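Long-range contact in putative N-acetylmuramoyl-L-alanine amidase (Neisseria meningitidis MC58, PDB 3CZX), which probably hydrolyses the link between N-acetylmuramoyl residues and L-amino acids in cell-wall glycopeptides, using a bound zinc ion: residues K4-D16 against E26-A38. Residues are numbered along the deposited sequence; the frame is centred on the assembly and turned at random.
With ZN (zinc ion), chain E.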
ATOM      1  N   LYS A   4      12.275  14.674 -17.746  1.00 26.75           N
ATOM      2  CA  LYS A   4      11.952  15.214 -16.432  1.00 25.52           C
ATOM      3  C   LYS A   4      12.306  14.222 -15.313  1.00 24.26           C
ATOM      4  O   LYS A   4      12.361  13.064 -15.554  1.00 24.30           O
ATOM      5  CB  LYS A   4      10.501  15.625 -16.374  1.00 26.09           C
ATOM      6  CG  LYS A   4      10.113  16.707 -17.374  1.00 27.83           C
ATOM      7  CD  LYS A   4      10.340  18.086 -16.954  1.00 30.66           C
ATOM      8  CE  LYS A   4       9.742  19.101 -17.947  1.00 31.08           C
ATOM      9  NZ  LYS A   4       8.746  20.037 -17.288  1.00 33.51           N
ATOM     10  N   ILE A   5      12.601  14.741 -14.141  1.00 22.71           N
ATOM     11  CA  ILE A   5      12.907  13.935 -12.963  1.00 21.21           C
ATOM     12  C   ILE A   5      11.953  14.345 -11.839  1.00 20.02           C
ATOM     13  O   ILE A   5      11.888  15.523 -11.456  1.00 20.65           O
ATOM     14  CB  ILE A   5      14.338  14.150 -12.505  1.00 21.75           C
ATOM     15  CG1 ILE A   5      15.315  13.696 -13.601  1.00 22.21           C
ATOM     16  CG2 ILE A   5      14.595  13.424 -11.222  1.00 20.77           C
ATOM     17  CD1 ILE A   5      16.790  13.803 -13.185  1.00 22.64           C
ATOM     18  N   ILE A   6      11.221  13.358 -11.332  1.00 17.23           N
ATOM     19  CA  ILE A   6      10.305  13.559 -10.216  1.00 16.60           C
ATOM     20  C   ILE A   6      10.984  12.949  -8.995  1.00 15.40           C
ATOM     21  O   ILE A   6      11.405  11.790  -9.057  1.00 16.52           O
ATOM     22  CB  ILE A   6       8.986  12.835 -10.469  1.00 16.46           C
ATOM     23  CG1 ILE A   6       8.295  13.382 -11.726  1.00 16.61           C
ATOM     24  CG2 ILE A   6       8.022  12.979  -9.281  1.00 15.78           C
ATOM     25  CD1 ILE A   6       7.647  12.342 -12.553  1.00 17.99           C
ATOM     26  N   CYS A   7      11.077  13.694  -7.911  1.00 14.60           N
ATOM     27  CA  CYS A   7      11.611  13.205  -6.640  1.00 13.73           C
ATOM     28  C   CYS A   7      10.439  13.022  -5.685  1.00 12.88           C
ATOM     29  O   CYS A   7       9.642  13.937  -5.507  1.00 11.21           O
ATOM     30  CB  CYS A   7      12.634  14.188  -6.046  1.00 14.26           C
ATOM     31  SG  CYS A   7      13.153  13.853  -4.352  1.00 19.53           S
ATOM     32  N   LEU A   8      10.304  11.823  -5.120  1.00 11.20           N
ATOM     33  CA  LEU A   8       9.302  11.560  -4.109  1.00 10.68           C
ATOM     34  C   LEU A   8       9.950  10.973  -2.863  1.00 11.06           C
ATOM     35  O   LEU A   8      10.673   9.953  -2.980  1.00 12.55           O
ATOM     36  CB  LEU A   8       8.279  10.550  -4.637  1.00 11.02           C
ATOM     37  CG  LEU A   8       7.488  10.907  -5.897  1.00  9.80           C
ATOM     38  CD1 LEU A   8       6.555   9.775  -6.255  1.00 12.57           C
ATOM     39  CD2 LEU A   8       6.660  12.226  -5.786  1.00  8.88           C
ATOM     40  N   THR A   9       9.686  11.564  -1.700  1.00 11.01           N
ATOM     41  CA  THR A   9      10.166  10.979  -0.447  1.00 10.33           C
ATOM     42  C   THR A   9       9.072  10.894   0.569  1.00 10.86           C
ATOM     43  O   THR A   9       7.985  11.404   0.350  1.00 10.27           O
ATOM     44  CB  THR A   9      11.371  11.788   0.074  1.00 11.70           C
ATOM     45  OG1 THR A   9      10.971  13.117   0.356  1.00 12.41           O
ATOM     46  CG2 THR A   9      12.485  11.793  -1.019  1.00 10.61           C
ATOM     47  N   ALA A  10       9.346  10.183   1.672  1.00 12.09           N
ATOM     48  CA  ALA A  10       8.383  10.000   2.762  1.00 12.81           C
ATOM     49  C   ALA A  10       8.948  10.653   4.001  1.00 14.98           C
ATOM     50  O   ALA A  10      10.136  10.515   4.306  1.00 16.54           O
ATOM     51  CB  ALA A  10       8.097   8.475   3.041  1.00 12.24           C
ATOM     52  N   GLY A  11       8.098  11.333   4.749  1.00 16.10           N
ATOM     53  CA  GLY A  11       8.505  11.860   6.038  1.00 17.64           C
ATOM     54  C   GLY A  11       8.620  10.779   7.085  1.00 18.60           C
ATOM     55  O   GLY A  11       7.918   9.765   7.046  1.00 17.50           O
ATOM     56  N   HIS A  12       9.511  11.026   8.035  1.00 19.96           N
ATOM     57  CA  HIS A  12       9.608  10.234   9.263  1.00 21.57           C
ATOM     58  C   HIS A  12      10.128   8.810   9.050  1.00 22.37           C
ATOM     59  O   HIS A  12      10.384   8.381   7.923  1.00 22.07           O
ATOM     60  CB  HIS A  12       8.265  10.242   9.992  1.00 21.34           C
ATOM     61  CG  HIS A  12       7.716  11.616  10.221  1.00 20.22           C
ATOM     62  ND1 HIS A  12       8.214  12.466  11.189  1.00 23.35           N
ATOM     63  CD2 HIS A  12       6.729  12.298   9.595  1.00 18.50           C
ATOM     64  CE1 HIS A  12       7.543  13.604  11.159  1.00 21.68           C
ATOM     65  NE2 HIS A  12       6.629  13.523  10.208  1.00 19.68           N
ATOM     66  N   SER A  13      10.289   8.079  10.153  1.00 23.53           N
ATOM     67  CA  SER A  13      10.994   6.786  10.124  1.00 25.53           C
ATOM     68  C   SER A  13      10.394   5.776  11.094  1.00 26.61           C
ATOM     69  O   SER A  13       9.460   6.099  11.825  1.00 26.91           O
ATOM     70  CB  SER A  13      12.473   7.026  10.465  1.00 25.98           C
ATOM     71  OG  SER A  13      12.595   7.460  11.803  1.00 26.71           O
ATOM     72  N   ASN A  14      10.933   4.551  11.102  1.00 28.58           N
ATOM     73  CA  ASN A  14      10.374   3.455  11.936  1.00 29.46           C
ATOM     74  C   ASN A  14      10.580   3.695  13.422  1.00 30.64           C
ATOM     75  O   ASN A  14       9.757   3.232  14.260  1.00 31.00           O
ATOM     76  CB  ASN A  14      10.975   2.093  11.554  1.00 29.73           C
ATOM     77  CG  ASN A  14      10.194   0.926  12.126  1.00 30.74           C
ATOM     78  OD1 ASN A  14       8.959   0.911  12.091  1.00 34.79           O
ATOM     79  ND2 ASN A  14      10.912  -0.069  12.672  1.00 32.97           N
ATOM     80  N   THR A  15      11.666   4.410  13.743  1.00 30.93           N
ATOM     81  CA  THR A  15      12.013   4.753  15.117  1.00 31.23           C
ATOM     82  C   THR A  15      11.348   6.047  15.574  1.00 31.26           C
ATOM     83  O   THR A  15      10.994   6.158  16.748  1.00 32.36           O
ATOM     84  CB  THR A  15      13.572   4.899  15.324  1.00 31.81           C
ATOM     85  OG1 THR A  15      13.857   5.154  16.708  1.00 36.17           O
ATOM     86  CG2 THR A  15      14.156   6.036  14.508  1.00 32.41           C
ATOM     87  N   ASP A  16      11.226   7.025  14.664  1.00 30.47           N
ATOM     88  CA  ASP A  16      10.570   8.316  14.939  1.00 28.73           C
ATOM     89  C   ASP A  16       9.433   8.553  13.936  1.00 27.17           C
ATOM     90  O   ASP A  16       9.605   9.271  12.926  1.00 26.68           O
ATOM     91  CB  ASP A  16      11.578   9.455  14.852  1.00 29.94           C
ATOM     92  CG  ASP A  16      10.997  10.787  15.310  1.00 32.73           C
ATOM     93  OD1 ASP A  16       9.793  10.792  15.676  1.00 39.36           O
ATOM     94  OD2 ASP A  16      11.733  11.821  15.307  1.00 40.27           O
ATOM     95  N   GLU A  26       1.973   8.128  10.967  1.00 11.39           N
ATOM     96  CA  GLU A  26       2.375   9.008   9.852  1.00 11.24           C
ATOM     97  C   GLU A  26       3.437   8.376   8.973  1.00 11.45           C
ATOM     98  O   GLU A  26       3.361   8.432   7.745  1.00 11.20           O
ATOM     99  CB  GLU A  26       2.848  10.369  10.372  1.00 11.67           C
ATOM    100  CG  GLU A  26       3.280  11.349   9.252  1.00 10.13           C
ATOM    101  CD  GLU A  26       3.567  12.739   9.730  1.00 14.58           C
ATOM    102  OE1 GLU A  26       3.463  12.980  10.952  1.00 14.67           O
ATOM    103  OE2 GLU A  26       3.870  13.607   8.864  1.00 13.96           O
ATOM    104  N   ALA A  27       4.441   7.771   9.575  1.00 10.85           N
ATOM    105  CA  ALA A  27       5.557   7.193   8.823  1.00 11.61           C
ATOM    106  C   ALA A  27       5.052   6.147   7.830  1.00 11.50           C
ATOM    107  O   ALA A  27       5.592   6.008   6.714  1.00 12.45           O
ATOM    108  CB  ALA A  27       6.560   6.576   9.753  1.00 12.98           C
ATOM    109  N   ASP A  28       4.033   5.402   8.248  1.00 10.03           N
ATOM    110  CA  ASP A  28       3.527   4.276   7.461  1.00 10.95           C
ATOM    111  C   ASP A  28       2.664   4.831   6.359  1.00 11.07           C
ATOM    112  O   ASP A  28       2.692   4.311   5.233  1.00 11.92           O
ATOM    113  CB  ASP A  28       2.719   3.329   8.366  1.00 11.23           C
ATOM    114  CG  ASP A  28       3.577   2.704   9.475  1.00 11.56           C
ATOM    115  OD1 ASP A  28       4.822   2.644   9.333  1.00 13.87           O
ATOM    116  OD2 ASP A  28       2.979   2.266  10.485  1.00 12.86           O
ATOM    117  N   LEU A  29       1.814   5.816   6.686  1.00 10.38           N
ATOM    118  CA  LEU A  29       0.946   6.446   5.670  1.00  9.76           C
ATOM    119  C   LEU A  29       1.799   7.156   4.604  1.00  9.49           C
ATOM    120  O   LEU A  29       1.472   7.121   3.381  1.00  9.41           O
ATOM    121  CB  LEU A  29      -0.057   7.416   6.320  1.00 10.45           C
ATOM    122  CG  LEU A  29      -1.027   6.804   7.342  1.00 12.99           C
ATOM    123  CD1 LEU A  29      -1.789   7.876   8.195  1.00 15.81           C
ATOM    124  CD2 LEU A  29      -1.988   5.881   6.633  1.00 19.45           C
ATOM    125  N   ALA A  30       2.889   7.792   5.033  1.00  8.57           N
ATOM    126  CA  ALA A  30       3.776   8.504   4.120  1.00  9.01           C
ATOM    127  C   ALA A  30       4.521   7.520   3.191  1.00  9.96           C
ATOM    128  O   ALA A  30       4.660   7.779   1.980  1.00 10.28           O
ATOM    129  CB  ALA A  30       4.747   9.395   4.916  1.00  9.96           C
ATOM    130  N   GLN A  31       5.009   6.406   3.736  1.00  9.30           N
ATOM    131  CA  GLN A  31       5.587   5.319   2.964  1.00 10.04           C
ATOM    132  C   GLN A  31       4.587   4.851   1.890  1.00 10.05           C
ATOM    133  O   GLN A  31       4.968   4.704   0.735  1.00 10.36           O
ATOM    134  CB  GLN A  31       5.983   4.162   3.901  1.00 11.31           C
ATOM    135  CG  GLN A  31       6.335   2.879   3.226  1.00 10.11           C
ATOM    136  CD  GLN A  31       6.685   1.786   4.201  1.00 12.69           C
ATOM    137  OE1 GLN A  31       6.126   1.745   5.299  1.00 13.24           O
ATOM    138  NE2 GLN A  31       7.628   0.912   3.824  1.00 14.06           N
ATOM    139  N   ASP A  32       3.333   4.636   2.262  1.00  9.89           N
ATOM    140  CA  ASP A  32       2.341   4.165   1.294  1.00 10.56           C
ATOM    141  C   ASP A  32       2.179   5.212   0.198  1.00 10.68           C
ATOM    142  O   ASP A  32       2.140   4.878  -0.997  1.00 10.44           O
ATOM    143  CB  ASP A  32       0.967   3.944   1.913  1.00 11.53           C
ATOM    144  CG  ASP A  32       0.847   2.609   2.645  1.00 14.92           C
ATOM    145  OD1 ASP A  32       1.781   1.781   2.513  1.00 16.30           O
ATOM    146  OD2 ASP A  32      -0.180   2.447   3.352  1.00 17.43           O
HETATM  147  N   MSE A  33       2.016   6.491   0.585  1.00 10.14           N
HETATM  148  CA  MSE A  33       1.823   7.520  -0.438  1.00 10.43           C
HETATM  149  C   MSE A  33       2.981   7.576  -1.412  1.00 10.00           C
HETATM  150  O   MSE A  33       2.749   7.613  -2.637  1.00 10.09           O
HETATM  151  CB  MSE A  33       1.584   8.892   0.190  1.00  9.19           C
HETATM  152  CG  MSE A  33       0.281   8.979   0.887  1.00  9.01           C
HETATM  153 SE   MSE A  33      -0.192  10.758   1.588  1.00 19.23          SE
HETATM  154  CE  MSE A  33       0.331  10.463   3.452  1.00 14.94           C
ATOM    155  N   ARG A  34       4.203   7.611  -0.901  1.00  9.94           N
ATOM    156  CA  ARG A  34       5.396   7.686  -1.765  1.00 10.38           C
ATOM    157  C   ARG A  34       5.453   6.442  -2.683  1.00  9.82           C
ATOM    158  O   ARG A  34       5.612   6.553  -3.912  1.00  9.83           O
ATOM    159  CB  ARG A  34       6.678   7.868  -0.946  1.00  9.45           C
ATOM    160  CG  ARG A  34       7.956   7.752  -1.772  1.00  9.78           C
ATOM    161  CD  ARG A  34       8.742   6.487  -1.447  1.00 13.14           C
ATOM    162  NE  ARG A  34       9.517   6.659  -0.233  1.00 12.54           N
ATOM    163  CZ  ARG A  34       9.567   5.804   0.789  1.00 14.81           C
ATOM    164  NH1 ARG A  34      10.328   6.093   1.822  1.00 14.41           N
ATOM    165  NH2 ARG A  34       8.824   4.716   0.811  1.00 15.96           N
ATOM    166  N   ASN A  35       5.296   5.249  -2.098  1.00 10.79           N
ATOM    167  CA  ASN A  35       5.429   4.015  -2.881  1.00 11.50           C
ATOM    168  C   ASN A  35       4.396   3.908  -3.983  1.00 12.72           C
ATOM    169  O   ASN A  35       4.708   3.474  -5.113  1.00 13.06           O
ATOM    170  CB  ASN A  35       5.373   2.780  -1.956  1.00 11.26           C
ATOM    171  CG  ASN A  35       6.652   2.566  -1.188  1.00 12.52           C
ATOM    172  OD1 ASN A  35       7.638   3.233  -1.409  1.00 13.84           O
ATOM    173  ND2 ASN A  35       6.643   1.617  -0.230  1.00 14.42           N
ATOM    174  N   ILE A  36       3.152   4.230  -3.646  1.00 12.28           N
ATOM    175  CA  ILE A  36       2.037   4.048  -4.592  1.00 13.00           C
ATOM    176  C   ILE A  36       2.162   5.079  -5.696  1.00 12.52           C
ATOM    177  O   ILE A  36       2.034   4.777  -6.894  1.00 13.65           O
ATOM    178  CB  ILE A  36       0.686   4.104  -3.923  1.00 14.17           C
ATOM    179  CG1 ILE A  36       0.573   2.949  -2.906  1.00 12.74           C
ATOM    180  CG2 ILE A  36      -0.422   4.026  -4.931  1.00 13.69           C
ATOM    181  CD1 ILE A  36      -0.645   3.088  -2.028  1.00 14.97           C
ATOM    182  N   VAL A  37       2.380   6.341  -5.335  1.00 10.02           N
ATOM    183  CA  VAL A  37       2.509   7.342  -6.373  1.00 10.14           C
ATOM    184  C   VAL A  37       3.694   7.040  -7.269  1.00 10.72           C
ATOM    185  O   VAL A  37       3.588   7.203  -8.477  1.00 11.57           O
ATOM    186  CB  VAL A  37       2.592   8.765  -5.764  1.00  9.33           C
ATOM    187  CG1 VAL A  37       2.866   9.833  -6.857  1.00  9.47           C
ATOM    188  CG2 VAL A  37       1.331   9.124  -5.042  1.00  8.29           C
ATOM    189  N   ALA A  38       4.803   6.619  -6.692  1.00 10.89           N
ATOM    190  CA  ALA A  38       6.025   6.294  -7.466  1.00 11.10           C
ATOM    191  C   ALA A  38       5.737   5.155  -8.431  1.00 13.30           C
ATOM    192  O   ALA A  38       6.089   5.215  -9.630  1.00 12.63           O
ATOM    193  CB  ALA A  38       7.160   5.931  -6.532  1.00 12.73           C
TER
HETATM  194 ZN    ZN E 301       5.342  15.084   9.365  1.00 27.36          ZN
HETATM  195  O   HOH W   1       8.203   7.010   6.490  1.00 16.10           O
HETATM  196  O   HOH W   2       6.505  16.776  10.390  1.00 25.14           O
HETATM  197  O   HOH W   3       3.873  16.722   9.178  1.00 20.57           O
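Glu-26, at the start of helix 26-45, meets His-12, in the loop that follows strand 6-10, through a shared zinc ion. His-12 NE2 binds the zinc at 2.2 Å and Glu-26 OE2 at 2.1 Å. With CG anti to the backbone N (chi1 -180°) and the chain extended beyond it, the glutamate carries its carboxylate, also held by Ala-19, from the first turn to the edge of the imidazole; the two planes stand 62° apart. His-78 and two waters complete the coordination.

One residue on, Ala-27 is small enough for the loop to pass close by: its CB lies 3.6 Å from Ser-13 O. Water 1 lies 2.8 Å from both Gly-11 O and Ala-27 O, bridging loop and helix where no direct hydrogen bond joins them. At Ala-30 a methyl again suits a close approach, its CB 3.9 Å from Ala-10 CB, and the strand and helix axes come within 7.2 Å.

A turn further, Arg-34 bends at chi2 and chi3 and reaches across the strand, its guanidinium turning toward the strand's C-terminal end. Its CG rests 3.7 Å from Leu-8 O, while Ala-10 CB sits over one face of the guanidinium, offset toward its rim. Such a long side chain can pack its aliphatic part here and still bring its charge to partners beyond the strand: NE forms a salt bridge with Asp-52 and NH2 a hydrogen bond with Gly-55 O. NH2 also hydrogen-bonds its helix neighbour through Asn-35 OD1. Further along the helix, Val-37 and Ala-38 receive Leu-8, whose CD1 lies 3.7 Å from Val-37 CG1.

The helix thus runs back nearly antiparallel to a parallel strand inside the central sheet, in the manner of α/β folds, and the loop after the strand and the first residue of the helix together supply two ligands of the zinc site of an Amidase_3-type amidase.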